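Local structure of nisin leader peptide-processing serine protease NisP (Lactococcus lactis subsp. lactis, 4MZD) at residues I303-P311 / N390-V398; S183-R191 / E224-A235. The protein probably cleaves the leader peptide from the precursor of the lantibiotic nisin, acting as a subtilisin-like serine endopeptidase. All blocks are in the same frame, centred on the assembly; numbering follows the deposited sequence.

Contact 1 of 2, residues I303-P311 / N390-V398; sequences IGADAIYAP and NGNRVLNIV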
ATOM      1  N   ILE A 303      10.770   8.170   5.040  1.00 10.18           N
ATOM      2  CA  ILE A 303      10.196   9.320   5.711  1.00 12.64           C
ATOM      3  C   ILE A 303       9.865  10.384   4.677  1.00 13.04           C
ATOM      4  O   ILE A 303      10.713  10.746   3.860  1.00 13.74           O
ATOM      5  CB  ILE A 303      11.179   9.911   6.756  1.00 15.10           C
ATOM      6  CG1 ILE A 303      11.665   8.833   7.734  1.00 17.68           C
ATOM      7  CG2 ILE A 303      10.549  11.092   7.489  1.00 16.14           C
ATOM      8  CD1 ILE A 303      12.976   8.183   7.331  1.00 18.56           C
ATOM      9  N   GLY A 304       8.628  10.867   4.707  1.00 15.21           N
ATOM     10  CA  GLY A 304       8.204  11.954   3.841  1.00 17.57           C
ATOM     11  C   GLY A 304       7.455  13.004   4.639  1.00 18.41           C
ATOM     12  O   GLY A 304       6.566  12.671   5.421  1.00 18.63           O
ATOM     13  N   ALA A 305       7.809  14.271   4.449  1.00 20.38           N
ATOM     14  CA  ALA A 305       7.191  15.348   5.214  1.00 21.55           C
ATOM     15  C   ALA A 305       5.696  15.474   4.931  1.00 20.58           C
ATOM     16  O   ALA A 305       4.927  15.897   5.795  1.00 22.50           O
ATOM     17  CB  ALA A 305       7.897  16.672   4.938  1.00 22.87           C
ATOM     18  N   ASP A 306       5.298  15.100   3.718  0.55 19.49           N
ATOM     19  CA  ASP A 306       3.915  15.257   3.281  0.55 19.02           C
ATOM     20  C   ASP A 306       3.142  13.940   3.322  0.55 16.72           C
ATOM     21  O   ASP A 306       2.090  13.809   2.695  0.55 17.32           O
ATOM     22  CB  ASP A 306       3.869  15.838   1.864  0.55 21.20           C
ATOM     23  CG  ASP A 306       4.710  17.089   1.717  0.55 23.57           C
ATOM     24  OD1 ASP A 306       4.767  17.887   2.676  0.55 24.42           O
ATOM     25  OD2 ASP A 306       5.319  17.275   0.642  0.55 24.67           O
ATOM     26  N   ALA A 307       3.662  12.966   4.064  1.00 14.64           N
ATOM     27  CA  ALA A 307       2.998  11.678   4.186  1.00 12.23           C
ATOM     28  C   ALA A 307       2.074  11.600   5.395  1.00 10.74           C
ATOM     29  O   ALA A 307       2.123  12.433   6.302  1.00 12.26           O
ATOM     30  CB  ALA A 307       4.030  10.574   4.244  1.00 11.99           C
ATOM     31  N   ILE A 308       1.222  10.587   5.384  1.00  9.67           N
ATOM     32  CA  ILE A 308       0.508  10.154   6.572  1.00  9.16           C
ATOM     33  C   ILE A 308       1.095   8.808   6.972  1.00  8.86           C
ATOM     34  O   ILE A 308       1.594   8.069   6.116  1.00  9.30           O
ATOM     35  CB  ILE A 308      -1.008  10.055   6.321  1.00 10.32           C
ATOM     36  CG1 ILE A 308      -1.756   9.738   7.618  1.00 11.95           C
ATOM     37  CG2 ILE A 308      -1.318   9.026   5.241  1.00 10.82           C
ATOM     38  CD1 ILE A 308      -3.263   9.819   7.477  1.00 13.31           C
ATOM     39  N   TYR A 309       1.054   8.494   8.262  1.00  9.00           N
ATOM     40  CA  TYR A 309       1.644   7.259   8.764  1.00  8.68           C
ATOM     41  C   TYR A 309       0.593   6.392   9.438  1.00  8.90           C
ATOM     42  O   TYR A 309      -0.350   6.899  10.047  1.00  9.64           O
ATOM     43  CB  TYR A 309       2.787   7.571   9.738  1.00  9.81           C
ATOM     44  CG  TYR A 309       3.932   8.295   9.065  1.00  9.95           C
ATOM     45  CD1 TYR A 309       5.043   7.601   8.600  1.00 10.35           C
ATOM     46  CD2 TYR A 309       3.885   9.669   8.863  1.00 10.63           C
ATOM     47  CE1 TYR A 309       6.078   8.257   7.966  1.00 11.29           C
ATOM     48  CE2 TYR A 309       4.912  10.332   8.225  1.00 11.17           C
ATOM     49  CZ  TYR A 309       6.002   9.620   7.774  1.00 11.52           C
ATOM     50  OH  TYR A 309       7.038  10.265   7.138  1.00 13.50           O
ATOM     51  N   ALA A 310       0.746   5.081   9.313  1.00  7.92           N
ATOM     52  CA  ALA A 310      -0.151   4.154   9.989  1.00  7.99           C
ATOM     53  C   ALA A 310       0.642   2.909  10.382  1.00  7.36           C
ATOM     54  O   ALA A 310       1.763   2.705   9.914  1.00  7.64           O
ATOM     55  CB  ALA A 310      -1.336   3.806   9.097  1.00  8.43           C
ATOM     56  N   PRO A 311       0.080   2.071  11.265  1.00  7.62           N
ATOM     57  CA  PRO A 311       0.887   0.954  11.774  1.00  7.81           C
ATOM     58  C   PRO A 311       1.370  -0.031  10.707  1.00  7.67           C
ATOM     59  O   PRO A 311       0.565  -0.611   9.970  1.00  8.39           O
ATOM     60  CB  PRO A 311      -0.049   0.282  12.784  1.00  8.81           C
ATOM     61  CG  PRO A 311      -0.884   1.422  13.288  1.00  8.93           C
ATOM     62  CD  PRO A 311      -1.150   2.256  12.055  1.00  8.67           C
ATOM     63  N   ASN A 390       4.487  12.990  17.552  1.00 29.35           N
ATOM     64  CA  ASN A 390       5.907  13.241  17.333  1.00 30.46           C
ATOM     65  C   ASN A 390       6.185  13.998  16.039  1.00 28.93           C
ATOM     66  O   ASN A 390       7.197  13.761  15.380  1.00 29.32           O
ATOM     67  CB  ASN A 390       6.691  11.926  17.331  1.00 32.46           C
ATOM     68  CG  ASN A 390       6.467  11.112  18.590  1.00 34.40           C
ATOM     69  OD1 ASN A 390       6.064   9.951  18.528  1.00 35.22           O
ATOM     70  ND2 ASN A 390       6.729  11.718  19.741  1.00 35.02           N
ATOM     71  N   GLY A 391       5.288  14.904  15.674  1.00 27.09           N
ATOM     72  CA  GLY A 391       5.469  15.692  14.469  1.00 26.42           C
ATOM     73  C   GLY A 391       4.989  15.016  13.196  1.00 26.00           C
ATOM     74  O   GLY A 391       5.061  15.611  12.118  1.00 27.73           O
ATOM     75  N   ASN A 392       4.495  13.785  13.306  1.00 23.87           N
ATOM     76  CA  ASN A 392       4.029  13.045  12.141  1.00 22.13           C
ATOM     77  C   ASN A 392       2.537  12.811  12.187  1.00 20.42           C
ATOM     78  O   ASN A 392       1.999  12.378  13.210  1.00 20.28           O
ATOM     79  CB  ASN A 392       4.744  11.702  12.039  1.00 21.81           C
ATOM     80  CG  ASN A 392       6.240  11.855  11.999  1.00 21.53           C
ATOM     81  OD1 ASN A 392       6.775  12.598  11.177  1.00 21.29           O
ATOM     82  ND2 ASN A 392       6.932  11.173  12.907  1.00 20.87           N
ATOM     83  N   ARG A 393       1.874  13.110  11.078  1.00 19.42           N
ATOM     84  CA  ARG A 393       0.454  12.848  10.957  1.00 18.05           C
ATOM     85  C   ARG A 393       0.222  11.348  10.939  1.00 14.10           C
ATOM     86  O   ARG A 393       0.849  10.616  10.174  1.00 13.77           O
ATOM     87  CB  ARG A 393      -0.120  13.472   9.684  1.00 21.08           C
ATOM     88  CG  ARG A 393      -0.357  14.964   9.766  1.00 24.22           C
ATOM     89  CD  ARG A 393      -1.059  15.424   8.511  1.00 26.63           C
ATOM     90  NE  ARG A 393      -0.300  15.053   7.323  1.00 28.38           N
ATOM     91  CZ  ARG A 393       0.232  15.928   6.477  1.00 29.41           C
ATOM     92  NH1 ARG A 393       0.074  17.230   6.681  1.00 30.21           N
ATOM     93  NH2 ARG A 393       0.911  15.501   5.422  1.00 29.70           N
ATOM     94  N   VAL A 394      -0.680  10.895  11.793  1.00 12.50           N
ATOM     95  CA  VAL A 394      -1.022   9.483  11.831  0.65 11.67           C
ATOM     96  C   VAL A 394      -2.515   9.290  11.608  1.00 11.55           C
ATOM     97  O   VAL A 394      -3.325  10.160  11.919  1.00 12.99           O
ATOM     98  CB  VAL A 394      -0.600   8.816  13.152  0.65 12.38           C
ATOM     99  CG1 VAL A 394       0.915   8.889  13.331  0.65 12.95           C
ATOM    100  CG2 VAL A 394      -1.323   9.453  14.329  0.65 12.85           C
ATOM    101  N   LEU A 395      -2.866   8.147  11.036  1.00 10.73           N
ATOM    102  CA  LEU A 395      -4.256   7.792  10.791  1.00  9.78           C
ATOM    103  C   LEU A 395      -4.999   7.573  12.103  1.00  9.72           C
ATOM    104  O   LEU A 395      -4.540   6.830  12.975  1.00 10.27           O
ATOM    105  CB  LEU A 395      -4.326   6.509   9.965  1.00  9.71           C
ATOM    106  CG  LEU A 395      -5.742   6.016   9.659  1.00  9.65           C
ATOM    107  CD1 LEU A 395      -6.462   6.971   8.711  1.00 10.97           C
ATOM    108  CD2 LEU A 395      -5.688   4.617   9.070  1.00  9.84           C
ATOM    109  N   ASN A 396      -6.151   8.220  12.229  1.00  9.87           N
ATOM    110  CA  ASN A 396      -7.056   7.983  13.341  1.00 10.67           C
ATOM    111  C   ASN A 396      -8.454   7.985  12.760  1.00  9.65           C
ATOM    112  O   ASN A 396      -8.972   9.027  12.356  1.00 10.40           O
ATOM    113  CB  ASN A 396      -6.909   9.048  14.424  1.00 12.79           C
ATOM    114  CG  ASN A 396      -7.764   8.753  15.636  1.00 15.60           C
ATOM    115  OD1 ASN A 396      -8.990   8.774  15.560  1.00 15.69           O
ATOM    116  ND2 ASN A 396      -7.122   8.465  16.760  1.00 18.62           N
ATOM    117  N   ILE A 397      -9.055   6.802  12.692  1.00  9.33           N
ATOM    118  CA  ILE A 397     -10.297   6.651  11.948  1.00  9.67           C
ATOM    119  C   ILE A 397     -11.473   7.321  12.650  1.00 10.01           C
ATOM    120  O   ILE A 397     -12.363   7.853  11.993  1.00 10.62           O
ATOM    121  CB  ILE A 397     -10.582   5.173  11.621  1.00 10.09           C
ATOM    122  CG1 ILE A 397      -9.396   4.591  10.846  1.00 10.80           C
ATOM    123  CG2 ILE A 397     -11.872   5.042  10.827  1.00 10.81           C
ATOM    124  CD1 ILE A 397      -9.545   3.141  10.466  1.00 12.44           C
ATOM    125  N   VAL A 398     -11.473   7.312  13.980  1.00 10.11           N
ATOM    126  CA  VAL A 398     -12.504   8.038  14.705  1.00 10.82           C
ATOM    127  C   VAL A 398     -12.469   9.531  14.357  1.00 11.00           C
ATOM    128  O   VAL A 398     -13.508  10.136  14.070  1.00 11.85           O
ATOM    129  CB  VAL A 398     -12.410   7.801  16.225  1.00 12.22           C
ATOM    130  CG1 VAL A 398     -13.361   8.730  16.963  1.00 12.79           C
ATOM    131  CG2 VAL A 398     -12.718   6.340  16.543  1.00 13.16           C
TER
HETATM  132  O   HOH W   1       1.526  17.588   3.962  1.00 34.32           O
HETATM  133  O   HOH W   2       3.146  13.793   8.462  1.00 25.09           O
HETATM  134  O   HOH W   3       7.452  12.743   8.227  1.00 31.19           O
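Tyr309 and Val394 form a single parallel beta bridge that lays segment 390-398 against the outer strand, 308-311, of the central sheet of the subtilase domain. Tyr309 N donates to Arg393 O at 2.9 Å, and Leu395 N donates to Tyr309 O at 3.0 Å. The backbone of Ile308 turns the other way, bonding to Ala287 and Gly289 of strand 286-291, so strand 308-311 is held from two sides. On one side of the bridge Ile308 stands with CG1 anti to the backbone N (chi1 -174°), which carries CG1 and CD1 along the backbone of Leu395; Ala310 CB adds an apolar contact with Leu395 CB at 4.1 Å. These aliphatic groups suit a buried strand that packs on Ile286 and Val288.

The Tyr309 ring extends over the other side. Its CD2 edge meets Arg393 O in plane, and the Asn392 side chain runs obliquely to the ring, its CB 3.9 Å from Tyr309 CD2, with amide and ring planes 50° apart. Tyrosine serves through its length, since the hydroxyl accepts a bond from Gly304 N and so pins the type I turn of Gly304 to Ala307. Arg393 is bent at chi3 (-56°), swinging its guanidinium back beside that turn, where NH2 makes a weak bond to Ala307 O at 3.4 Å, while NE is buried with no polar partner in the model. A water accepts from Arg393 NH2 and donates weakly to Asp306 OD1. Two more span the seam: one joins Ala307 O to Arg393 N, the other donates to Tyr309 OH and Asn392 OD1.

Contact 2 of 2, residues S183-R191 / E224-A235; sequences SEWVARAIR and EYLNYKSAINYA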
ATOM      1  N   SER A 183       6.234  -0.788 -14.181  1.00  9.83           N
ATOM      2  CA  SER A 183       5.381   0.391 -14.148  1.00 10.61           C
ATOM      3  C   SER A 183       4.334   0.365 -15.256  1.00  9.98           C
ATOM      4  O   SER A 183       3.238   0.878 -15.080  1.00 10.87           O
ATOM      5  CB  SER A 183       6.203   1.680 -14.218  1.00 11.44           C
ATOM      6  OG  SER A 183       6.895   1.780 -15.447  1.00 11.92           O
ATOM      7  N   GLU A 184       4.662  -0.221 -16.404  1.00 10.52           N
ATOM      8  CA  GLU A 184       3.675  -0.321 -17.477  1.00 11.76           C
ATOM      9  C   GLU A 184       2.435  -1.075 -16.999  1.00 11.13           C
ATOM     10  O   GLU A 184       1.308  -0.702 -17.325  1.00 11.69           O
ATOM     11  CB  GLU A 184       4.275  -0.998 -18.716  1.00 14.05           C
ATOM     12  CG  GLU A 184       3.446  -0.851 -19.993  1.00 17.92           C
ATOM     13  CD  GLU A 184       2.403  -1.945 -20.179  1.00 20.08           C
ATOM     14  OE1 GLU A 184       2.482  -2.989 -19.497  1.00 21.16           O
ATOM     15  OE2 GLU A 184       1.504  -1.764 -21.032  1.00 21.15           O
ATOM     16  N   TRP A 185       2.643  -2.137 -16.226  1.00 10.49           N
ATOM     17  CA  TRP A 185       1.518  -2.930 -15.746  1.00 10.04           C
ATOM     18  C   TRP A 185       0.746  -2.162 -14.673  1.00  9.13           C
ATOM     19  O   TRP A 185      -0.487  -2.159 -14.664  1.00  9.47           O
ATOM     20  CB  TRP A 185       1.962  -4.273 -15.170  1.00 10.11           C
ATOM     21  CG  TRP A 185       3.021  -5.043 -15.891  1.00 10.12           C
ATOM     22  CD1 TRP A 185       3.560  -4.805 -17.130  1.00 10.92           C
ATOM     23  CD2 TRP A 185       3.695  -6.183 -15.366  1.00  9.73           C
ATOM     24  NE1 TRP A 185       4.528  -5.750 -17.403  1.00 10.84           N
ATOM     25  CE2 TRP A 185       4.632  -6.601 -16.329  1.00 10.08           C
ATOM     26  CE3 TRP A 185       3.590  -6.900 -14.166  1.00  9.29           C
ATOM     27  CZ2 TRP A 185       5.466  -7.700 -16.125  1.00 10.68           C
ATOM     28  CZ3 TRP A 185       4.411  -7.990 -13.965  1.00  9.97           C
ATOM     29  CH2 TRP A 185       5.345  -8.374 -14.934  1.00 10.45           C
ATOM     30  N   VAL A 186       1.476  -1.515 -13.771  1.00  8.61           N
ATOM     31  CA  VAL A 186       0.848  -0.750 -12.705  1.00  8.98           C
ATOM     32  C   VAL A 186       0.025   0.408 -13.266  1.00  9.05           C
ATOM     33  O   VAL A 186      -1.101   0.649 -12.817  1.00  9.06           O
ATOM     34  CB  VAL A 186       1.884  -0.257 -11.672  1.00  9.16           C
ATOM     35  CG1 VAL A 186       1.230   0.623 -10.620  1.00  9.50           C
ATOM     36  CG2 VAL A 186       2.589  -1.435 -11.018  1.00  9.62           C
ATOM     37  N   ALA A 187       0.571   1.110 -14.255  1.00  9.75           N
ATOM     38  CA  ALA A 187      -0.158   2.209 -14.881  1.00 10.93           C
ATOM     39  C   ALA A 187      -1.456   1.724 -15.523  1.00 10.90           C
ATOM     40  O   ALA A 187      -2.501   2.354 -15.369  1.00 11.12           O
ATOM     41  CB  ALA A 187       0.727   2.945 -15.898  1.00 11.78           C
ATOM     42  N   ARG A 188      -1.395   0.597 -16.222  1.00 10.92           N
ATOM     43  CA  ARG A 188      -2.604   0.008 -16.796  1.00 11.44           C
ATOM     44  C   ARG A 188      -3.610  -0.349 -15.703  1.00 10.13           C
ATOM     45  O   ARG A 188      -4.817  -0.174 -15.869  1.00 10.43           O
ATOM     46  CB  ARG A 188      -2.271  -1.233 -17.633  1.00 13.28           C
ATOM     47  CG  ARG A 188      -1.758  -0.917 -19.029  1.00 16.17           C
ATOM     48  CD  ARG A 188      -1.623  -2.162 -19.897  1.00 18.85           C
ATOM     49  NE  ARG A 188      -0.586  -3.069 -19.416  1.00 20.19           N
ATOM     50  CZ  ARG A 188      -0.792  -4.341 -19.084  1.00 20.95           C
ATOM     51  NH1 ARG A 188      -2.005  -4.870 -19.187  1.00 21.95           N
ATOM     52  NH2 ARG A 188       0.214  -5.089 -18.651  1.00 20.15           N
ATOM     53  N   ALA A 189      -3.110  -0.862 -14.585  1.00  8.98           N
ATOM     54  CA  ALA A 189      -3.980  -1.226 -13.469  1.00  8.86           C
ATOM     55  C   ALA A 189      -4.665  -0.013 -12.854  1.00  8.35           C
ATOM     56  O   ALA A 189      -5.841  -0.083 -12.488  1.00  8.57           O
ATOM     57  CB  ALA A 189      -3.197  -1.989 -12.408  1.00  9.20           C
ATOM     58  N   ILE A 190      -3.937   1.097 -12.735  1.00  8.44           N
ATOM     59  CA  ILE A 190      -4.524   2.321 -12.201  1.00  8.91           C
ATOM     60  C   ILE A 190      -5.679   2.782 -13.086  1.00  9.23           C
ATOM     61  O   ILE A 190      -6.764   3.103 -12.600  1.00  9.39           O
ATOM     62  CB  ILE A 190      -3.466   3.439 -12.079  1.00  9.40           C
ATOM     63  CG1 ILE A 190      -2.457   3.102 -10.972  1.00  9.83           C
ATOM     64  CG2 ILE A 190      -4.138   4.783 -11.822  1.00 10.73           C
ATOM     65  CD1 ILE A 190      -1.191   3.960 -11.015  1.00 11.79           C
ATOM     66  N   ARG A 191      -5.446   2.800 -14.393  1.00 10.03           N
ATOM     67  CA  ARG A 191      -6.487   3.213 -15.329  1.00 10.54           C
ATOM     68  C   ARG A 191      -7.701   2.294 -15.252  1.00 10.16           C
ATOM     69  O   ARG A 191      -8.845   2.759 -15.244  1.00 10.27           O
ATOM     70  CB  ARG A 191      -5.943   3.234 -16.756  1.00 11.75           C
ATOM     71  CG  ARG A 191      -4.875   4.276 -16.980  1.00 13.45           C
ATOM     72  CD  ARG A 191      -4.336   4.191 -18.395  1.00 15.45           C
ATOM     73  NE  ARG A 191      -3.224   5.109 -18.601  1.00 17.23           N
ATOM     74  CZ  ARG A 191      -3.362   6.370 -18.994  1.00 17.37           C
ATOM     75  NH1 ARG A 191      -4.573   6.865 -19.233  1.00 17.99           N
ATOM     76  NH2 ARG A 191      -2.287   7.135 -19.146  1.00 16.47           N
ATOM     77  N   GLU A 224       9.252   6.585 -17.359  1.00 12.25           N
ATOM     78  CA  GLU A 224       8.409   5.829 -16.435  1.00 11.90           C
ATOM     79  C   GLU A 224       7.632   6.771 -15.527  1.00 11.44           C
ATOM     80  O   GLU A 224       6.454   6.553 -15.250  1.00 11.77           O
ATOM     81  CB  GLU A 224       9.226   4.872 -15.570  1.00 12.30           C
ATOM     82  CG  GLU A 224       9.794   3.665 -16.288  1.00 13.59           C
ATOM     83  CD  GLU A 224      10.302   2.630 -15.302  1.00 13.67           C
ATOM     84  OE1 GLU A 224       9.471   1.898 -14.723  1.00 13.58           O
ATOM     85  OE2 GLU A 224      11.528   2.564 -15.078  1.00 15.11           O
ATOM     86  N   TYR A 225       8.306   7.814 -15.048  1.00 11.08           N
ATOM     87  CA  TYR A 225       7.664   8.800 -14.195  1.00 10.74           C
ATOM     88  C   TYR A 225       6.478   9.426 -14.923  1.00 10.65           C
ATOM     89  O   TYR A 225       5.386   9.549 -14.364  1.00 10.50           O
ATOM     90  CB  TYR A 225       8.686   9.857 -13.780  1.00 10.97           C
ATOM     91  CG  TYR A 225       8.161  11.001 -12.947  1.00 11.02           C
ATOM     92  CD1 TYR A 225       8.184  10.944 -11.560  1.00 11.54           C
ATOM     93  CD2 TYR A 225       7.685  12.161 -13.545  1.00 13.01           C
ATOM     94  CE1 TYR A 225       7.729  12.003 -10.796  1.00 13.41           C
ATOM     95  CE2 TYR A 225       7.225  13.215 -12.785  1.00 14.02           C
ATOM     96  CZ  TYR A 225       7.252  13.133 -11.414  1.00 15.35           C
ATOM     97  OH  TYR A 225       6.797  14.186 -10.657  1.00 18.37           O
ATOM     98  N   LEU A 226       6.689   9.812 -16.178  1.00 10.18           N
ATOM     99  CA  LEU A 226       5.618  10.413 -16.971  1.00 10.57           C
ATOM    100  C   LEU A 226       4.458   9.451 -17.208  1.00 11.22           C
ATOM    101  O   LEU A 226       3.302   9.863 -17.284  1.00 11.20           O
ATOM    102  CB  LEU A 226       6.158  10.909 -18.309  1.00 11.22           C
ATOM    103  CG  LEU A 226       7.078  12.119 -18.224  1.00 11.99           C
ATOM    104  CD1 LEU A 226       7.569  12.448 -19.617  1.00 13.40           C
ATOM    105  CD2 LEU A 226       6.369  13.315 -17.597  1.00 13.15           C
ATOM    106  N   ASN A 227       4.766   8.166 -17.349  0.67 10.92           N
ATOM    107  CA  ASN A 227       3.722   7.162 -17.529  0.67 11.12           C
ATOM    108  C   ASN A 227       2.854   7.008 -16.278  0.67 10.83           C
ATOM    109  O   ASN A 227       1.631   6.877 -16.375  0.67 11.62           O
ATOM    110  CB  ASN A 227       4.328   5.824 -17.954  0.67 11.55           C
ATOM    111  CG  ASN A 227       4.927   5.872 -19.345  0.67 12.10           C
ATOM    112  OD1 ASN A 227       4.637   6.776 -20.128  0.67 13.14           O
ATOM    113  ND2 ASN A 227       5.759   4.885 -19.666  0.67 12.73           N
ATOM    114  N   TYR A 228       3.480   7.032 -15.105  1.00 10.78           N
ATOM    115  CA  TYR A 228       2.719   7.068 -13.863  1.00 10.31           C
ATOM    116  C   TYR A 228       1.898   8.342 -13.797  1.00 10.18           C
ATOM    117  O   TYR A 228       0.729   8.315 -13.410  1.00 10.90           O
ATOM    118  CB  TYR A 228       3.618   7.050 -12.638  1.00 10.78           C
ATOM    119  CG  TYR A 228       4.085   5.698 -12.171  1.00 10.70           C
ATOM    120  CD1 TYR A 228       5.439   5.424 -12.057  1.00 11.18           C
ATOM    121  CD2 TYR A 228       3.181   4.710 -11.803  1.00 11.77           C
ATOM    122  CE1 TYR A 228       5.887   4.201 -11.608  1.00 11.96           C
ATOM    123  CE2 TYR A 228       3.618   3.478 -11.351  1.00 12.09           C
ATOM    124  CZ  TYR A 228       4.971   3.231 -11.253  1.00 11.49           C
ATOM    125  OH  TYR A 228       5.391   1.995 -10.804  1.00 12.72           O
ATOM    126  N   LYS A 229       2.519   9.470 -14.140  1.00 10.61           N
ATOM    127  CA  LYS A 229       1.821  10.742 -14.024  1.00 11.09           C
ATOM    128  C   LYS A 229       0.550  10.735 -14.865  1.00 11.31           C
ATOM    129  O   LYS A 229      -0.501  11.183 -14.418  1.00 11.77           O
ATOM    130  CB  LYS A 229       2.719  11.908 -14.430  1.00 12.67           C
ATOM    131  CG  LYS A 229       2.125  13.257 -14.062  1.00 14.60           C
ATOM    132  CD  LYS A 229       2.732  14.379 -14.872  1.00 17.33           C
ATOM    133  CE  LYS A 229       4.196  14.553 -14.570  1.00 18.00           C
ATOM    134  NZ  LYS A 229       4.662  15.818 -15.196  1.00 18.04           N
ATOM    135  N   SER A 230       0.652  10.224 -16.086  1.00 11.33           N
ATOM    136  CA  SER A 230      -0.499  10.163 -16.973  1.00 11.85           C
ATOM    137  C   SER A 230      -1.612   9.288 -16.389  1.00 11.47           C
ATOM    138  O   SER A 230      -2.792   9.639 -16.451  1.00 11.83           O
ATOM    139  CB  SER A 230      -0.073   9.633 -18.343  1.00 12.97           C
ATOM    140  OG  SER A 230      -1.165   9.614 -19.238  1.00 15.09           O
ATOM    141  N   ALA A 231      -1.235   8.147 -15.824  1.00 11.26           N
ATOM    142  CA  ALA A 231      -2.222   7.244 -15.246  1.00 11.32           C
ATOM    143  C   ALA A 231      -2.902   7.863 -14.026  1.00 11.04           C
ATOM    144  O   ALA A 231      -4.121   7.745 -13.847  1.00 11.69           O
ATOM    145  CB  ALA A 231      -1.579   5.904 -14.890  1.00 12.02           C
ATOM    146  N   ILE A 232      -2.115   8.526 -13.190  0.56 11.13           N
ATOM    147  CA  ILE A 232      -2.641   9.181 -12.001  0.56 11.66           C
ATOM    148  C   ILE A 232      -3.539  10.365 -12.353  0.56 11.89           C
ATOM    149  O   ILE A 232      -4.577  10.575 -11.720  0.56 12.87           O
ATOM    150  CB  ILE A 232      -1.498   9.603 -11.068  0.56 12.64           C
ATOM    151  CG1 ILE A 232      -0.874   8.358 -10.443  0.56 13.35           C
ATOM    152  CG2 ILE A 232      -1.990  10.561  -9.991  0.56 13.74           C
ATOM    153  CD1 ILE A 232       0.485   8.592  -9.874  0.56 14.34           C
ATOM    154  N   ASN A 233      -3.149  11.133 -13.366  1.00 11.90           N
ATOM    155  CA  ASN A 233      -3.988  12.222 -13.843  1.00 13.39           C
ATOM    156  C   ASN A 233      -5.313  11.698 -14.366  1.00 13.02           C
ATOM    157  O   ASN A 233      -6.354  12.308 -14.159  1.00 13.31           O
ATOM    158  CB  ASN A 233      -3.274  13.027 -14.927  1.00 15.49           C
ATOM    159  CG  ASN A 233      -2.227  13.960 -14.359  1.00 18.39           C
ATOM    160  OD1 ASN A 233      -2.269  14.314 -13.181  1.00 20.63           O
ATOM    161  ND2 ASN A 233      -1.286  14.375 -15.196  1.00 19.04           N
ATOM    162  N   TYR A 234      -5.266  10.557 -15.039  1.00 12.67           N
ATOM    163  CA  TYR A 234      -6.482   9.943 -15.543  1.00 13.15           C
ATOM    164  C   TYR A 234      -7.384   9.499 -14.396  1.00 12.67           C
ATOM    165  O   TYR A 234      -8.587   9.748 -14.404  1.00 13.59           O
ATOM    166  CB  TYR A 234      -6.149   8.761 -16.442  1.00 13.41           C
ATOM    167  CG  TYR A 234      -7.375   8.110 -17.013  1.00 14.36           C
ATOM    168  CD1 TYR A 234      -8.083   8.718 -18.042  1.00 16.03           C
ATOM    169  CD2 TYR A 234      -7.840   6.896 -16.515  1.00 14.57           C
ATOM    170  CE1 TYR A 234      -9.211   8.140 -18.564  1.00 16.65           C
ATOM    171  CE2 TYR A 234      -8.974   6.302 -17.042  1.00 15.21           C
ATOM    172  CZ  TYR A 234      -9.656   6.934 -18.071  1.00 16.10           C
ATOM    173  OH  TYR A 234     -10.790   6.383 -18.621  1.00 17.34           O
ATOM    174  N   ALA A 235      -6.798   8.843 -13.401  1.00 11.50           N
ATOM    175  CA  ALA A 235      -7.569   8.405 -12.244  1.00 11.63           C
ATOM    176  C   ALA A 235      -8.237   9.603 -11.580  1.00 11.43           C
ATOM    177  O   ALA A 235      -9.412   9.555 -11.230  1.00 11.99           O
ATOM    178  CB  ALA A 235      -6.669   7.666 -11.260  1.00 12.78           C
TER
HETATM  179  O   HOH W   4       8.923  -0.687 -15.215  1.00 13.46           O
HETATM  180  O   HOH W   5       5.980   2.737 -17.852  1.00 20.62           O
HETATM  181  O   HOH W   6       0.067   5.626 -18.331  1.00 21.62           O
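Helices 183-191 and 224-235 run side by side in the same direction, their axes 8.7 Å apart and only 8° from parallel, and the backbones come nearest where Ala187 faces Ala231. Ala187 CB and Ala231 CB meet at 3.9 Å; a side chain no larger than alanine suits so close an approach, and Ala231 CB also rests on Ala187 O. One turn on, the first torsion of Ile190 sends CG2 towards the other helix, against Ala231 CB and Ala235 CB, 3.9 Å from the latter. The same isoleucine also touches Ile99 and Ile203 of the central sheet.

At the N-terminal end the contact turns polar. Ser183 OG donates to Glu224 OE1 at 2.7 Å, meeting the anti lone pair of that oxygen, the one away from the other carboxylate oxygen; Gln207 NE2 and a water also donate to OE1, and this threefold grip probably stabilises the negative charge. Tyr228 lies along the sheet-facing side of the helix pair: its OH lies 3.5 Å from Ser183 CB, the ring edge at CE2 receives Val186 CG1 in plane at 3.8 Å, and the hydroxyl bonds to Gln207 OE1.

At the far end Arg191 reaches across, extended from CG to NE. The guanidinium lays one face over Ala231 CA, and in its plane Arg191 NH2 makes a weak bond to Ser230 OG (2.7 Å, 130° at the hydrogen). A water links NH2 to Asn227 O. Tyr234, whose hydroxyl bonds to Asp195, sets its CB 3.7 Å from Arg191 NH1, with ring and guanidinium planes 35° apart. Such neighbouring parallel helices, each followed by a parallel strand (200-210 and 241-245), are typical of the beta-alpha-beta crossovers of the subtilisin fold.

How the contacts relate
From the N terminus the chain passes the predicted catalytic Asp100 and His147 before reaching helix 183-195. Contact 2 then closes a loop of 32 residues that contains strand 200-210, and joins two helices packed beside the central sheet. The chain next adds, among others, the parallel strands 241-245 and 286-291 to that sheet and arrives at strand 308-311, where contact 1 opens. Its 78-residue loop is just over half helical and includes the predicted catalytic Ser353; the return segment 390-398 ties the chain beyond helix 375-384 to the outer strand. The loops follow in series without nesting or crossing. The centres of contacts 1 and 2 lie about 25 Å apart, and the two do not touch.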